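Local coordinates for protein transcription elongation factor Spt4 (Methanocaldococcus jannaschii, PDB 3LPE) that pairs with Spt5 in a heterodimer that stimulates transcription elongation by RNA polymerase, at residues M1-T11 / C16-W27. Residues are numbered along the deposited sequence; the frame is centred on the assembly and turned at random.
Sequences MRACLKCKYLT and CPICHSPTSENW. With ZN (zinc ion), chain I.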
loop_
_atom_site.group_PDB
_atom_site.type_symbol
_atom_site.label_atom_id
_atom_site.label_comp_id
_atom_site.label_asym_id
_atom_site.label_seq_id
_atom_site.Cartn_x
_atom_site.Cartn_y
_atom_site.Cartn_z
ATOM N N MET B 1 2.926 -15.808 -4.006
ATOM C CA MET B 1 2.362 -15.106 -2.853
ATOM C C MET B 1 0.850 -15.297 -2.797
ATOM O O MET B 1 0.163 -15.224 -3.826
ATOM C CB MET B 1 2.705 -13.616 -2.928
ATOM C CG MET B 1 2.261 -12.808 -1.714
ATOM S SD MET B 1 3.198 -13.203 -0.226
ATOM C CE MET B 1 4.908 -13.047 -0.770
ATOM N N ARG B 2 0.341 -15.531 -1.590
ATOM C CA ARG B 2 -1.061 -15.821 -1.368
ATOM C C ARG B 2 -1.633 -14.773 -0.439
ATOM O O ARG B 2 -0.894 -14.007 0.165
ATOM C CB ARG B 2 -1.231 -17.215 -0.766
ATOM C CG ARG B 2 -0.457 -18.330 -1.504
ATOM C CD ARG B 2 -0.439 -19.636 -0.698
ATOM N NE ARG B 2 -1.761 -20.240 -0.610
ATOM C CZ ARG B 2 -2.229 -21.137 -1.480
ATOM N NH1 ARG B 2 -1.482 -21.531 -2.501
ATOM N NH2 ARG B 2 -3.440 -21.641 -1.331
ATOM N N ALA B 3 -2.955 -14.723 -0.340
ATOM C CA ALA B 3 -3.613 -13.757 0.523
ATOM C C ALA B 3 -4.651 -14.482 1.355
ATOM O O ALA B 3 -5.350 -15.359 0.851
ATOM C CB ALA B 3 -4.282 -12.649 -0.304
ATOM N N CYS B 4 -4.746 -14.126 2.633
ATOM C CA CYS B 4 -5.777 -14.691 3.492
ATOM C C CYS B 4 -7.160 -14.457 2.917
ATOM O O CYS B 4 -7.491 -13.348 2.560
ATOM C CB CYS B 4 -5.710 -14.069 4.907
ATOM S SG CYS B 4 -6.981 -14.788 5.962
ATOM N N LEU B 5 -7.987 -15.507 2.849
ATOM C CA LEU B 5 -9.347 -15.369 2.310
ATOM C C LEU B 5 -10.238 -14.480 3.183
ATOM O O LEU B 5 -11.222 -13.925 2.712
ATOM C CB LEU B 5 -10.013 -16.744 2.143
ATOM C CG LEU B 5 -9.450 -17.615 1.018
ATOM C CD1 LEU B 5 -9.856 -19.076 1.201
ATOM C CD2 LEU B 5 -9.894 -17.085 -0.357
ATOM N N LYS B 6 -9.880 -14.340 4.455
ATOM C CA LYS B 6 -10.691 -13.572 5.399
ATOM C C LYS B 6 -10.183 -12.142 5.603
ATOM O O LYS B 6 -10.949 -11.192 5.527
ATOM C CB LYS B 6 -10.751 -14.303 6.750
ATOM C CG LYS B 6 -11.925 -13.916 7.621
ATOM C CD LYS B 6 -11.919 -14.670 8.961
ATOM C CE LYS B 6 -12.030 -16.181 8.773
ATOM N NZ LYS B 6 -12.387 -16.884 10.044
ATOM N N CYS B 7 -8.892 -11.991 5.883
ATOM C CA CYS B 7 -8.355 -10.685 6.246
ATOM C C CYS B 7 -7.385 -10.162 5.195
ATOM O O CYS B 7 -6.881 -9.067 5.335
ATOM C CB CYS B 7 -7.679 -10.697 7.626
ATOM S SG CYS B 7 -5.995 -11.429 7.716
ATOM N N LYS B 8 -7.129 -10.953 4.154
ATOM C CA LYS B 8 -6.347 -10.461 2.991
ATOM C C LYS B 8 -4.850 -10.269 3.236
ATOM O O LYS B 8 -4.099 -9.822 2.344
ATOM C CB LYS B 8 -6.985 -9.187 2.400
ATOM C CG LYS B 8 -8.365 -9.429 1.832
ATOM C CD LYS B 8 -8.982 -8.185 1.187
ATOM C CE LYS B 8 -9.552 -7.238 2.219
ATOM N NZ LYS B 8 -10.620 -6.377 1.631
ATOM N N TYR B 9 -4.391 -10.637 4.430
ATOM C CA TYR B 9 -2.966 -10.601 4.721
ATOM C C TYR B 9 -2.176 -11.423 3.692
ATOM O O TYR B 9 -2.552 -12.553 3.349
ATOM C CB TYR B 9 -2.700 -11.167 6.108
ATOM C CG TYR B 9 -1.281 -11.037 6.603
ATOM C CD1 TYR B 9 -0.830 -9.854 7.184
ATOM C CD2 TYR B 9 -0.415 -12.117 6.561
ATOM C CE1 TYR B 9 0.475 -9.752 7.681
ATOM C CE2 TYR B 9 0.882 -12.027 7.049
ATOM C CZ TYR B 9 1.320 -10.845 7.613
ATOM O OH TYR B 9 2.607 -10.782 8.106
ATOM N N LEU B 10 -1.079 -10.855 3.215
ATOM C CA LEU B 10 -0.300 -11.517 2.167
ATOM C C LEU B 10 0.826 -12.349 2.735
ATOM O O LEU B 10 1.574 -11.864 3.574
ATOM C CB LEU B 10 0.294 -10.474 1.225
ATOM C CG LEU B 10 -0.746 -9.713 0.404
ATOM C CD1 LEU B 10 0.008 -8.627 -0.355
ATOM C CD2 LEU B 10 -1.374 -10.651 -0.591
ATOM N N THR B 11 0.951 -13.580 2.250
ATOM C CA THR B 11 1.963 -14.520 2.740
ATOM C C THR B 11 2.180 -15.694 1.771
ATOM O O THR B 11 1.304 -16.032 0.963
ATOM C CB THR B 11 1.576 -15.066 4.141
ATOM O OG1 THR B 11 2.586 -15.982 4.586
ATOM C CG2 THR B 11 0.252 -15.788 4.090
ATOM N N CYS B 16 -3.141 -18.302 7.201
ATOM C CA CYS B 16 -2.874 -16.944 7.630
ATOM C C CYS B 16 -2.317 -16.929 9.042
ATOM O O CYS B 16 -2.906 -17.523 9.947
ATOM C CB CYS B 16 -4.151 -16.119 7.580
ATOM S SG CYS B 16 -3.956 -14.412 8.115
ATOM N N PRO B 17 -1.184 -16.248 9.232
ATOM C CA PRO B 17 -0.522 -16.164 10.547
ATOM C C PRO B 17 -1.328 -15.312 11.534
ATOM O O PRO B 17 -1.128 -15.387 12.752
ATOM C CB PRO B 17 0.826 -15.489 10.243
ATOM C CG PRO B 17 0.938 -15.450 8.746
ATOM C CD PRO B 17 -0.445 -15.528 8.182
ATOM N N ILE B 18 -2.235 -14.505 11.016
ATOM C CA ILE B 18 -3.073 -13.683 11.884
ATOM C C ILE B 18 -4.305 -14.430 12.361
ATOM O O ILE B 18 -4.528 -14.560 13.565
ATOM C CB ILE B 18 -3.512 -12.374 11.195
ATOM C CG1 ILE B 18 -2.294 -11.540 10.817
ATOM C CG2 ILE B 18 -4.424 -11.560 12.136
ATOM C CD1 ILE B 18 -2.643 -10.255 10.055
ATOM N N CYS B 19 -5.101 -14.933 11.424
ATOM C CA CYS B 19 -6.448 -15.425 11.745
ATOM C C CYS B 19 -6.671 -16.912 11.433
ATOM O O CYS B 19 -7.777 -17.445 11.616
ATOM C CB CYS B 19 -7.510 -14.561 11.051
ATOM S SG CYS B 19 -7.677 -14.911 9.258
ATOM N N HIS B 20 -5.622 -17.592 10.986
ATOM C CA HIS B 20 -5.656 -19.045 10.769
ATOM C C HIS B 20 -6.525 -19.519 9.603
ATOM O O HIS B 20 -6.725 -20.716 9.417
ATOM C CB HIS B 20 -6.043 -19.775 12.064
ATOM C CG HIS B 20 -5.404 -19.193 13.282
ATOM N ND1 HIS B 20 -6.072 -18.345 14.138
ATOM C CD2 HIS B 20 -4.144 -19.304 13.770
ATOM C CE1 HIS B 20 -5.257 -17.968 15.108
ATOM N NE2 HIS B 20 -4.083 -18.539 14.909
ATOM N N SER B 21 -7.037 -18.596 8.802
ATOM C CA SER B 21 -7.874 -19.027 7.687
ATOM C C SER B 21 -6.988 -19.444 6.493
ATOM O O SER B 21 -5.804 -19.147 6.459
ATOM C CB SER B 21 -8.888 -17.937 7.326
ATOM O OG SER B 21 -8.531 -17.271 6.136
ATOM N N PRO B 22 -7.559 -20.178 5.525
ATOM C CA PRO B 22 -6.816 -20.556 4.318
ATOM C C PRO B 22 -6.417 -19.322 3.518
ATOM O O PRO B 22 -7.095 -18.324 3.605
ATOM C CB PRO B 22 -7.842 -21.375 3.517
ATOM C CG PRO B 22 -8.873 -21.789 4.493
ATOM C CD PRO B 22 -8.927 -20.721 5.536
ATOM N N THR B 23 -5.334 -19.404 2.754
ATOM C CA THR B 23 -4.917 -18.307 1.896
ATOM C C THR B 23 -5.111 -18.746 0.453
ATOM O O THR B 23 -5.255 -19.934 0.195
ATOM C CB THR B 23 -3.434 -17.977 2.090
ATOM O OG1 THR B 23 -2.630 -19.089 1.682
ATOM C CG2 THR B 23 -3.150 -17.651 3.542
ATOM N N SER B 24 -5.116 -17.789 -0.471
ATOM C CA SER B 24 -5.361 -18.074 -1.875
ATOM C C SER B 24 -4.413 -17.274 -2.760
ATOM O O SER B 24 -4.058 -16.152 -2.449
ATOM C CB SER B 24 -6.802 -17.718 -2.244
ATOM O OG SER B 24 -7.052 -17.932 -3.632
ATOM N N GLU B 25 -4.020 -17.858 -3.886
ATOM C CA GLU B 25 -3.186 -17.150 -4.848
ATOM C C GLU B 25 -4.003 -16.150 -5.656
ATOM O O GLU B 25 -3.457 -15.278 -6.319
ATOM C CB GLU B 25 -2.500 -18.141 -5.786
ATOM C CG GLU B 25 -1.272 -18.780 -5.174
ATOM C CD GLU B 25 -0.568 -19.710 -6.124
ATOM O OE1 GLU B 25 -1.253 -20.546 -6.749
ATOM O OE2 GLU B 25 0.671 -19.605 -6.242
ATOM N N ASN B 26 -5.319 -16.262 -5.573
ATOM C CA ASN B 26 -6.197 -15.450 -6.414
ATOM C C ASN B 26 -6.603 -14.150 -5.722
ATOM O O ASN B 26 -7.708 -14.026 -5.199
ATOM C CB ASN B 26 -7.420 -16.280 -6.835
ATOM C CG ASN B 26 -8.133 -15.693 -8.031
ATOM O OD1 ASN B 26 -7.759 -14.630 -8.536
ATOM N ND2 ASN B 26 -9.174 -16.384 -8.494
ATOM N N TRP B 27 -5.694 -13.180 -5.729
ATOM C CA TRP B 27 -5.897 -11.923 -5.036
ATOM C C TRP B 27 -5.496 -10.765 -5.936
ATOM O O TRP B 27 -4.726 -10.932 -6.887
ATOM C CB TRP B 27 -5.107 -11.878 -3.720
ATOM C CG TRP B 27 -3.613 -12.025 -3.874
ATOM C CD1 TRP B 27 -2.905 -13.183 -3.850
ATOM C CD2 TRP B 27 -2.651 -10.971 -4.073
ATOM N NE1 TRP B 27 -1.572 -12.928 -4.034
ATOM C CE2 TRP B 27 -1.386 -11.576 -4.167
ATOM C CE3 TRP B 27 -2.743 -9.580 -4.183
ATOM C CZ2 TRP B 27 -0.213 -10.841 -4.358
ATOM C CZ3 TRP B 27 -1.580 -8.850 -4.381
ATOM C CH2 TRP B 27 -0.330 -9.484 -4.468
HETATM ZN ZN ZN I . -6.177 -13.720 7.895
HETATM O O HOH W 1 2.252 -18.135 -3.904
#
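A four-cysteine zinc site of the zinc-ribbon type, built from two CxxC knuckles, joins residues 1-11 to residues 16-27: Cys-4 and Cys-7 face Cys-16 and Cys-19 across the ion, the SG of Cys-16 lying 2.3 Å from zinc. Thiolates suit zinc, and backbone N-H groups probably temper their charge; Cys-19 N donates to Cys-16 SG at 3.5 Å. Beside the site the strands run antiparallel. Ala-3 and Ser-24 form a hydrogen-bonded pair through both their N-H and C=O groups, and just past the strand end Leu-5 N donates to Pro-22 O at 3.1 Å.

Arg-2 grips Thr-23 side-on: NE meets OG1 at 2.7 Å within the guanidinium plane, while NH2 approaches the backbone O from above the carbonyl plane. Thr-23 OG1 also hydrogen-bonds to Asp-13 O, so a hydroxyl, able to donate and accept, fits here. A leucine in place of Arg-2 would probably leave Thr-23 OG1 and O without these donors and Glu-25 without the guanidinium charge near its carboxylate.

At the knuckles, Tyr-9 holds CG anti to the backbone N (chi1 -173°), which carries its ring to both Ile-18 and Pro-17. Ile-18 CG1 lies over one ring face, offset toward the rim, and Ile-18 CD1 comes within 3.4 Å of Tyr-9 CD1; Pro-17 CD and CG meet CD2 and CE2. At the other end, small Ala-3 lets Trp-27 CB come within 3.6 Å of its CB, and Leu-10 CD2 sits over the centre of the indole six-membered ring, a CH-pi contact. In the indole plane, Trp-27 NE1 donates to Met-1 O at 2.9 Å, nearly straight at 163°.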